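Local coordinates for phosphodiesterase (Salpingoeca rosetta, PDB 7CJ3), which binds retinal within a membrane-embedded bundle of helices that belongs to the bacteriorhodopsin-like family, at residues W32-A43 against I104-Y115; K54-T65 against F250-C258. All blocks are in the same frame, centred on the assembly; numbering follows the deposited sequence.

How the contacts relate
The two contacts lie at the same end of the helical bundle, their centres about 16 Å apart. Contact 1 places helix 17-41, which comes before the seven helices of the rhodopsin bundle, beside helix 86-111; contact 2 pairs helix 58-81 with helix 250-277, the first and last of the seven. Along the chain the segments interleave as 32-43, 54-65, 104-115 and 250-258. Helices 58-81 and 86-111, consecutive in sequence, bring the contacts together: Tyr106 and Ala110 of 104-115 pack on Tyr62 and Gly63 of 54-65. Contact 2 therefore joins the first and last helices of the seven, and contact 1 attaches the extra helix to the flank of the bundle.

Contact 1. Residues W32-A43 against I104-Y115; sequences WLCVMGSLIFFA and ISYLSMATLNLY
Trp32 and Ile104 form a CH-pi contact where an additional N-terminal helix lies along the seven-helix rhodopsin bundle. Ile104 CD1 stands 3.6 Å from the centroid of the six-membered ring of Trp32, only 8° off the ring normal. Ile104 CG1 lies between the backbone N and the carbonyl carbon (chi1 59°), which swings the ethyl arm across the indole. Met36 CB, from the same helix as Trp32, covers the opposite face, so the indole is sandwiched between two aliphatic groups, which suits a broad apolar ring. The indole N-H also makes a weak, bent hydrogen bond, Trp32 NE1 to Ser105 OG at 3.1 Å; the stronger partner of that hydroxyl is the backbone oxygen of Val101.

The axes of 32-41 and 104-111 run nearly parallel and come no closer than 12.0 Å, so a side chain as large as tryptophan is well suited to bridge them. Nearer their C-terminal ends, the chain after helix 104-111 turns across to meet helix 32-41. Tyr115 N bonds to Leu39 O at 2.9 Å with an almost straight N-H...O angle of 174°. It replaces the helical donor that Leu39 O would have had four residues on, since Ala43 N bonds to Ile40 O. Leu114 packs alongside, its CD2 3.9 Å from Leu39 CB and 3.8 Å from Ile40 CG1, while Leu39 CD2 approaches the edge of the Tyr115 ring. Met129 of helix 128-149 packs against both Met36 and Leu114. At the indole edge, Ser108 turns its hydroxyl back onto its own helix: OG and N of Ser108 reach Ile104 O from opposite faces of that carbonyl, the OG bond measuring 2.8 Å.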
# COMPACT_ATOMS: atom_id res chain seq x y z
N TRP B 32 -19.23 -3.58 13.07
CA TRP B 32 -18.00 -2.79 13.27
C TRP B 32 -18.31 -1.53 14.11
O TRP B 32 -17.73 -1.38 15.21
CB TRP B 32 -17.37 -2.45 11.93
CG TRP B 32 -16.01 -1.88 12.12
CD1 TRP B 32 -14.84 -2.55 12.27
CD2 TRP B 32 -15.70 -0.49 12.27
NE1 TRP B 32 -13.81 -1.67 12.46
CE2 TRP B 32 -14.31 -0.40 12.48
CE3 TRP B 32 -16.48 0.69 12.22
CZ2 TRP B 32 -13.67 0.83 12.67
CZ3 TRP B 32 -15.84 1.90 12.39
CH2 TRP B 32 -14.46 1.96 12.61
N LEU B 33 -19.24 -0.70 13.62
CA LEU B 33 -19.67 0.57 14.27
C LEU B 33 -20.07 0.34 15.73
O LEU B 33 -19.65 1.12 16.60
CB LEU B 33 -20.85 1.13 13.49
CG LEU B 33 -20.50 1.76 12.14
CD1 LEU B 33 -21.75 1.95 11.30
CD2 LEU B 33 -19.73 3.08 12.34
N CYS B 34 -20.86 -0.70 15.99
CA CYS B 34 -21.30 -1.04 17.38
C CYS B 34 -20.07 -1.28 18.25
O CYS B 34 -19.98 -0.71 19.36
CB CYS B 34 -22.22 -2.26 17.37
SG CYS B 34 -23.67 -2.04 16.31
N VAL B 35 -19.13 -2.08 17.76
CA VAL B 35 -17.92 -2.45 18.53
C VAL B 35 -17.07 -1.20 18.70
O VAL B 35 -16.60 -0.93 19.83
CB VAL B 35 -17.17 -3.59 17.82
CG1 VAL B 35 -15.85 -3.91 18.52
CG2 VAL B 35 -18.05 -4.82 17.67
N MET B 36 -16.93 -0.42 17.64
CA MET B 36 -16.18 0.86 17.69
C MET B 36 -16.85 1.81 18.69
O MET B 36 -16.12 2.42 19.52
CB MET B 36 -16.15 1.52 16.32
CG MET B 36 -15.03 2.53 16.14
SD MET B 36 -15.61 4.22 16.25
CE MET B 36 -17.10 4.16 15.25
N GLY B 37 -18.17 1.94 18.60
CA GLY B 37 -18.99 2.66 19.59
C GLY B 37 -18.51 2.36 21.00
O GLY B 37 -18.01 3.29 21.72
N SER B 38 -18.62 1.09 21.39
CA SER B 38 -18.45 0.69 22.81
C SER B 38 -17.00 0.91 23.22
O SER B 38 -16.79 1.36 24.36
CB SER B 38 -18.91 -0.70 23.01
OG SER B 38 -19.33 -1.23 21.75
N LEU B 39 -16.05 0.68 22.31
CA LEU B 39 -14.58 0.91 22.53
C LEU B 39 -14.30 2.39 22.81
O LEU B 39 -13.42 2.70 23.65
CB LEU B 39 -13.80 0.38 21.32
CG LEU B 39 -13.69 -1.15 21.25
CD1 LEU B 39 -12.78 -1.56 20.10
CD2 LEU B 39 -13.18 -1.73 22.56
N ILE B 40 -15.05 3.31 22.19
CA ILE B 40 -14.93 4.77 22.47
C ILE B 40 -15.48 5.08 23.87
O ILE B 40 -14.77 5.79 24.65
CB ILE B 40 -15.62 5.61 21.37
CG1 ILE B 40 -14.76 5.58 20.09
CG2 ILE B 40 -15.86 7.05 21.83
CD1 ILE B 40 -15.44 6.13 18.87
N PHE B 41 -16.69 4.59 24.15
CA PHE B 41 -17.47 4.91 25.37
C PHE B 41 -16.70 4.41 26.59
O PHE B 41 -16.61 5.16 27.59
CB PHE B 41 -18.90 4.36 25.26
CG PHE B 41 -19.69 4.85 24.05
CD1 PHE B 41 -20.78 4.16 23.54
CD2 PHE B 41 -19.32 6.04 23.42
CE1 PHE B 41 -21.47 4.65 22.43
CE2 PHE B 41 -20.01 6.52 22.32
CZ PHE B 41 -21.08 5.82 21.82
N PHE B 42 -16.07 3.22 26.51
CA PHE B 42 -15.37 2.58 27.66
C PHE B 42 -13.86 2.90 27.68
O PHE B 42 -13.18 2.40 28.55
CB PHE B 42 -15.66 1.09 27.69
CG PHE B 42 -17.08 0.73 28.04
CD1 PHE B 42 -17.59 1.02 29.30
CD2 PHE B 42 -17.89 0.04 27.15
CE1 PHE B 42 -18.89 0.67 29.64
CE2 PHE B 42 -19.18 -0.33 27.49
CZ PHE B 42 -19.69 -0.00 28.73
N ALA B 43 -13.34 3.71 26.77
CA ALA B 43 -11.90 4.03 26.75
C ALA B 43 -11.48 4.76 28.03
O ALA B 43 -12.30 5.45 28.59
CB ALA B 43 -11.57 4.85 25.52
N ILE B 104 -10.61 1.44 8.06
CA ILE B 104 -11.20 2.29 9.14
C ILE B 104 -10.81 1.75 10.52
O ILE B 104 -10.70 2.60 11.43
CB ILE B 104 -12.72 2.47 9.01
CG1 ILE B 104 -13.47 1.14 9.04
CG2 ILE B 104 -13.04 3.28 7.77
CD1 ILE B 104 -14.99 1.24 8.84
N SER B 105 -10.61 0.43 10.69
CA SER B 105 -10.21 -0.10 12.02
C SER B 105 -8.83 0.49 12.32
O SER B 105 -8.61 0.99 13.45
CB SER B 105 -10.23 -1.60 12.13
OG SER B 105 -11.08 -2.17 11.14
N TYR B 106 -7.95 0.51 11.34
CA TYR B 106 -6.56 0.99 11.56
C TYR B 106 -6.58 2.52 11.75
O TYR B 106 -5.85 2.97 12.65
CB TYR B 106 -5.65 0.45 10.46
CG TYR B 106 -5.14 -0.94 10.75
CD1 TYR B 106 -4.18 -1.16 11.73
CD2 TYR B 106 -5.58 -2.03 10.02
CE1 TYR B 106 -3.69 -2.44 11.98
CE2 TYR B 106 -5.10 -3.32 10.27
CZ TYR B 106 -4.14 -3.53 11.25
OH TYR B 106 -3.68 -4.80 11.51
N LEU B 107 -7.41 3.26 11.01
CA LEU B 107 -7.57 4.74 11.17
C LEU B 107 -7.95 5.03 12.63
O LEU B 107 -7.36 5.94 13.21
CB LEU B 107 -8.65 5.28 10.22
CG LEU B 107 -8.96 6.78 10.35
CD1 LEU B 107 -7.72 7.64 10.24
CD2 LEU B 107 -9.92 7.25 9.28
N SER B 108 -8.91 4.26 13.15
CA SER B 108 -9.46 4.32 14.53
C SER B 108 -8.34 4.18 15.57
O SER B 108 -8.21 5.04 16.47
CB SER B 108 -10.52 3.25 14.67
OG SER B 108 -11.63 3.54 13.86
N MET B 109 -7.53 3.13 15.42
CA MET B 109 -6.39 2.79 16.32
C MET B 109 -5.37 3.93 16.38
O MET B 109 -4.88 4.23 17.50
CB MET B 109 -5.77 1.47 15.87
CG MET B 109 -6.70 0.27 16.24
SD MET B 109 -6.12 -1.33 15.73
CE MET B 109 -4.55 -1.43 16.55
N ALA B 110 -5.10 4.59 15.25
CA ALA B 110 -4.15 5.72 15.13
C ALA B 110 -4.68 7.02 15.78
O ALA B 110 -3.84 7.77 16.29
CB ALA B 110 -3.80 5.96 13.67
N THR B 111 -5.99 7.29 15.69
CA THR B 111 -6.61 8.64 15.90
C THR B 111 -7.48 8.72 17.16
O THR B 111 -7.65 9.84 17.67
CB THR B 111 -7.51 9.12 14.74
OG1 THR B 111 -8.44 8.11 14.33
CG2 THR B 111 -6.70 9.61 13.55
N LEU B 112 -8.08 7.61 17.61
CA LEU B 112 -9.07 7.65 18.73
C LEU B 112 -8.49 6.92 19.95
O LEU B 112 -7.56 6.11 19.77
CB LEU B 112 -10.41 7.05 18.29
CG LEU B 112 -11.01 7.62 17.02
CD1 LEU B 112 -12.16 6.79 16.52
CD2 LEU B 112 -11.46 9.04 17.23
N ASN B 113 -9.01 7.30 21.12
CA ASN B 113 -8.84 6.62 22.44
C ASN B 113 -9.83 5.45 22.48
O ASN B 113 -11.06 5.71 22.60
CB ASN B 113 -9.05 7.58 23.61
CG ASN B 113 -8.12 8.76 23.55
OD1 ASN B 113 -6.93 8.64 23.77
ND2 ASN B 113 -8.65 9.92 23.20
N LEU B 114 -9.30 4.23 22.35
CA LEU B 114 -10.09 2.98 22.33
C LEU B 114 -9.72 2.13 23.55
O LEU B 114 -8.54 1.99 23.86
CB LEU B 114 -9.86 2.23 21.01
CG LEU B 114 -10.25 2.97 19.74
CD1 LEU B 114 -9.87 2.16 18.51
CD2 LEU B 114 -11.74 3.27 19.71
N TYR B 115 -10.75 1.63 24.23
CA TYR B 115 -10.66 0.64 25.33
C TYR B 115 -9.85 -0.55 24.83
O TYR B 115 -10.05 -1.01 23.67
CB TYR B 115 -12.05 0.18 25.77
CG TYR B 115 -12.04 -0.86 26.85
CD1 TYR B 115 -11.41 -0.62 28.06
CD2 TYR B 115 -12.62 -2.09 26.64
CE1 TYR B 115 -11.40 -1.57 29.06
CE2 TYR B 115 -12.62 -3.06 27.63
CZ TYR B 115 -12.02 -2.79 28.84
OH TYR B 115 -12.03 -3.75 29.82

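Contact 2. Residues K54-T65 against F250-C258; sequences KFSHLQSFYGAT and FQVGEAMNC. With OLC ((2R)-2,3-dihydroxypropyl (9Z)-octadec-9-enoate), chain L; OLC ((2R)-2,3-dihydroxypropyl (9Z)-octadec-9-enoate), chain D.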
# COMPACT_ATOMS: atom_id res chain seq x y z
N LYS B 54 4.76 5.57 25.70
CA LYS B 54 5.78 4.51 25.97
C LYS B 54 6.23 3.91 24.63
O LYS B 54 7.37 3.38 24.55
CB LYS B 54 5.18 3.46 26.91
CG LYS B 54 6.13 2.35 27.37
CD LYS B 54 5.44 1.13 27.95
CE LYS B 54 6.42 0.19 28.63
NZ LYS B 54 6.89 0.68 29.96
N PHE B 55 5.34 3.95 23.62
CA PHE B 55 5.48 3.25 22.32
C PHE B 55 5.17 4.26 21.21
O PHE B 55 4.01 4.34 20.77
CB PHE B 55 4.51 2.07 22.25
CG PHE B 55 4.68 0.99 23.30
CD1 PHE B 55 5.93 0.46 23.59
CD2 PHE B 55 3.58 0.44 23.94
CE1 PHE B 55 6.08 -0.56 24.51
CE2 PHE B 55 3.73 -0.58 24.86
CZ PHE B 55 4.98 -1.09 25.15
N SER B 56 6.19 5.03 20.80
CA SER B 56 6.03 6.27 20.00
C SER B 56 5.82 5.96 18.51
O SER B 56 5.46 6.89 17.79
CB SER B 56 7.24 7.10 20.16
OG SER B 56 8.08 6.45 21.06
N HIS B 57 6.03 4.73 18.06
CA HIS B 57 5.96 4.38 16.62
C HIS B 57 4.56 3.87 16.25
O HIS B 57 4.28 3.77 15.03
CB HIS B 57 7.10 3.42 16.25
CG HIS B 57 8.43 3.90 16.72
ND1 HIS B 57 8.97 5.13 16.33
CD2 HIS B 57 9.26 3.41 17.67
CE1 HIS B 57 10.10 5.34 16.97
NE2 HIS B 57 10.32 4.28 17.78
N LEU B 58 3.71 3.63 17.25
CA LEU B 58 2.42 2.90 17.08
C LEU B 58 1.45 3.71 16.20
O LEU B 58 0.85 3.10 15.30
CB LEU B 58 1.86 2.53 18.46
CG LEU B 58 2.61 1.41 19.17
CD1 LEU B 58 1.89 0.95 20.43
CD2 LEU B 58 2.78 0.23 18.26
N GLN B 59 1.34 5.03 16.39
CA GLN B 59 0.40 5.89 15.60
C GLN B 59 0.84 5.83 14.12
O GLN B 59 -0.01 5.65 13.22
CB GLN B 59 0.38 7.29 16.23
CG GLN B 59 -0.52 8.33 15.59
CD GLN B 59 -0.37 9.65 16.33
OE1 GLN B 59 0.31 9.73 17.37
NE2 GLN B 59 -1.02 10.68 15.79
N SER B 60 2.14 5.91 13.87
CA SER B 60 2.72 5.88 12.51
C SER B 60 2.34 4.58 11.83
O SER B 60 1.94 4.63 10.67
CB SER B 60 4.21 6.00 12.58
OG SER B 60 4.61 7.30 12.99
N PHE B 61 2.51 3.46 12.54
CA PHE B 61 2.25 2.10 12.02
C PHE B 61 0.78 1.99 11.58
O PHE B 61 0.53 1.66 10.41
CB PHE B 61 2.60 1.07 13.09
CG PHE B 61 4.05 0.96 13.46
CD1 PHE B 61 5.04 1.65 12.78
CD2 PHE B 61 4.44 0.10 14.48
CE1 PHE B 61 6.37 1.55 13.16
CE2 PHE B 61 5.77 -0.02 14.85
CZ PHE B 61 6.73 0.71 14.19
N TYR B 62 -0.14 2.34 12.47
CA TYR B 62 -1.61 2.29 12.25
C TYR B 62 -1.97 3.29 11.13
O TYR B 62 -2.61 2.86 10.14
CB TYR B 62 -2.35 2.43 13.59
CG TYR B 62 -1.89 1.48 14.67
CD1 TYR B 62 -1.45 0.18 14.38
CD2 TYR B 62 -1.86 1.87 16.00
CE1 TYR B 62 -0.99 -0.66 15.38
CE2 TYR B 62 -1.39 1.04 17.01
CZ TYR B 62 -0.96 -0.24 16.70
OH TYR B 62 -0.49 -1.06 17.70
N GLY B 63 -1.51 4.53 11.24
CA GLY B 63 -1.72 5.54 10.19
C GLY B 63 -1.33 4.99 8.85
O GLY B 63 -2.18 4.94 7.94
N ALA B 64 -0.10 4.49 8.73
CA ALA B 64 0.50 4.02 7.47
C ALA B 64 -0.33 2.86 6.93
O ALA B 64 -0.62 2.84 5.71
CB ALA B 64 1.91 3.59 7.69
N THR B 65 -0.67 1.91 7.80
CA THR B 65 -1.45 0.71 7.41
C THR B 65 -2.77 1.18 6.84
O THR B 65 -3.28 0.59 5.83
CB THR B 65 -1.65 -0.21 8.61
OG1 THR B 65 -0.38 -0.39 9.22
CG2 THR B 65 -2.20 -1.57 8.22
N PHE B 250 7.12 -5.20 22.01
CA PHE B 250 5.72 -4.96 21.60
C PHE B 250 5.67 -4.34 20.21
O PHE B 250 4.97 -4.92 19.31
CB PHE B 250 5.03 -4.06 22.62
CG PHE B 250 3.56 -3.98 22.34
CD1 PHE B 250 2.78 -5.12 22.39
CD2 PHE B 250 2.98 -2.77 21.94
CE1 PHE B 250 1.43 -5.05 22.09
CE2 PHE B 250 1.63 -2.71 21.64
CZ PHE B 250 0.86 -3.85 21.72
N GLN B 251 6.41 -3.22 20.06
CA GLN B 251 6.48 -2.40 18.82
C GLN B 251 6.96 -3.24 17.62
O GLN B 251 6.36 -3.12 16.55
CB GLN B 251 7.35 -1.16 19.05
CG GLN B 251 6.79 -0.21 20.07
CD GLN B 251 7.30 1.21 19.99
OE1 GLN B 251 8.32 1.56 20.56
NE2 GLN B 251 6.58 2.06 19.29
N VAL B 252 8.00 -4.07 17.79
CA VAL B 252 8.47 -4.96 16.68
C VAL B 252 7.31 -5.88 16.26
O VAL B 252 7.08 -5.98 15.06
CB VAL B 252 9.74 -5.75 17.07
CG1 VAL B 252 9.97 -6.96 16.18
CG2 VAL B 252 11.00 -4.86 17.07
N GLY B 253 6.59 -6.47 17.21
CA GLY B 253 5.39 -7.30 16.94
C GLY B 253 4.27 -6.55 16.22
O GLY B 253 3.65 -7.14 15.29
N GLU B 254 3.99 -5.31 16.63
CA GLU B 254 2.92 -4.46 16.03
C GLU B 254 3.23 -4.21 14.55
O GLU B 254 2.31 -4.35 13.71
CB GLU B 254 2.76 -3.18 16.85
CG GLU B 254 2.06 -3.44 18.19
CD GLU B 254 0.79 -4.25 18.03
OE1 GLU B 254 0.84 -5.46 18.27
OE2 GLU B 254 -0.23 -3.69 17.61
N ALA B 255 4.51 -3.93 14.25
CA ALA B 255 5.01 -3.72 12.87
C ALA B 255 4.73 -4.98 12.05
O ALA B 255 4.12 -4.90 10.99
CB ALA B 255 6.48 -3.39 12.91
N MET B 256 5.14 -6.14 12.55
CA MET B 256 4.97 -7.41 11.80
C MET B 256 3.47 -7.64 11.57
O MET B 256 3.11 -8.06 10.45
CB MET B 256 5.62 -8.58 12.54
CG MET B 256 7.14 -8.44 12.64
SD MET B 256 8.00 -9.69 13.67
CE MET B 256 7.32 -11.22 13.04
N ASN B 257 2.62 -7.31 12.56
CA ASN B 257 1.16 -7.55 12.47
C ASN B 257 0.57 -6.71 11.33
O ASN B 257 -0.17 -7.29 10.50
CB ASN B 257 0.47 -7.26 13.79
CG ASN B 257 0.56 -8.42 14.76
OD1 ASN B 257 0.35 -9.57 14.38
ND2 ASN B 257 0.82 -8.11 16.01
N CYS B 258 0.92 -5.42 11.29
CA CYS B 258 0.47 -4.43 10.28
C CYS B 258 0.83 -4.91 8.87
O CYS B 258 -0.09 -4.91 8.00
CB CYS B 258 1.10 -3.07 10.52
SG CYS B 258 0.58 -2.35 12.10
C18 OLC L . 2.18 -2.18 3.02
C10 OLC L . 5.39 -1.29 9.83
C9 OLC L . 6.67 -1.55 9.48
C17 OLC L . 1.48 -1.72 4.30
C11 OLC L . 4.53 -0.21 9.20
C8 OLC L . 7.30 -0.73 8.38
C24 OLC L . 13.71 4.00 17.17
C16 OLC L . 2.00 -0.37 4.62
C12 OLC L . 3.28 -0.91 8.85
C7 OLC L . 8.65 -1.29 8.04
C15 OLC L . 3.45 -0.51 5.10
C13 OLC L . 2.76 -0.50 7.51
C6 OLC L . 9.54 -1.31 9.27
C14 OLC L . 3.63 -1.15 6.48
C5 OLC L . 9.83 0.02 9.93
C4 OLC L . 9.58 -0.15 11.39
C3 OLC L . 10.06 1.08 12.15
C2 OLC L . 11.57 1.21 12.17
C21 OLC L . 13.50 2.40 15.35
C1 OLC L . 11.98 1.37 13.61
C22 OLC L . 12.99 3.75 15.82
O19 OLC L . 11.32 0.78 14.46
O25 OLC L . 12.98 4.91 18.02
O23 OLC L . 13.20 4.78 14.79
O20 OLC L . 13.12 2.23 13.98
C18 OLC D . 0.58 3.86 1.68
C10 OLC D . 1.31 8.34 8.71
C9 OLC D . 0.26 9.01 9.21
C17 OLC D . 1.81 3.92 2.55
C11 OLC D . 1.66 8.26 7.24
C8 OLC D . 0.12 9.00 10.73
C16 OLC D . 1.70 5.02 3.59
C12 OLC D . 3.18 8.04 7.03
C7 OLC D . 1.36 9.65 11.40
C15 OLC D . 3.04 5.66 3.91
C13 OLC D . 3.50 6.85 6.13
C6 OLC D . 1.10 10.26 12.79
C14 OLC D . 2.90 6.91 4.74
C5 OLC D . 2.33 10.33 13.73
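In the pair formed by the first and last helices of the seven-helix bundle, Phe61 is a knob in a hole made by Gln251, Glu254, Ala255 and Cys258. The axes of 58-65 and 250-258 run parallel, 10.0 Å apart at closest approach, a spacing that the Phe61 ring spans. Gln251 O lies at the ring's edge, 3.6 Å from Phe61 CE2, and one face packs on the lipid chain of an OLC molecule. The polar centre is the hydrogen bond from Tyr62 OH to the anti lone pair of Glu254 OE2, 2.6 Å long. The acceptor lies in the plane of the phenol, while the carboxylate is turned 73° from it; a bend at chi2 (-49°) folds the acid toward the tyrosine. Salt bridges to Arg130 and Arg243 tie Glu254 to two further helices. Cys258 SG also meets the Tyr62 ring at its edge, a sulfur-aromatic contact. In the turn leading into 58-65, the Phe55 ring lies between Lys54 CD on one face and Phe250 CD2 on the other, and Leu58 CD1 touches the edge of the Phe250 ring at CE2, 3.9 Å away. His57 NE2 shares a 2.7 Å hydrogen bond with O25 of the same OLC. Parallel, neighbouring first and last helices are typical of the microbial rhodopsin fold.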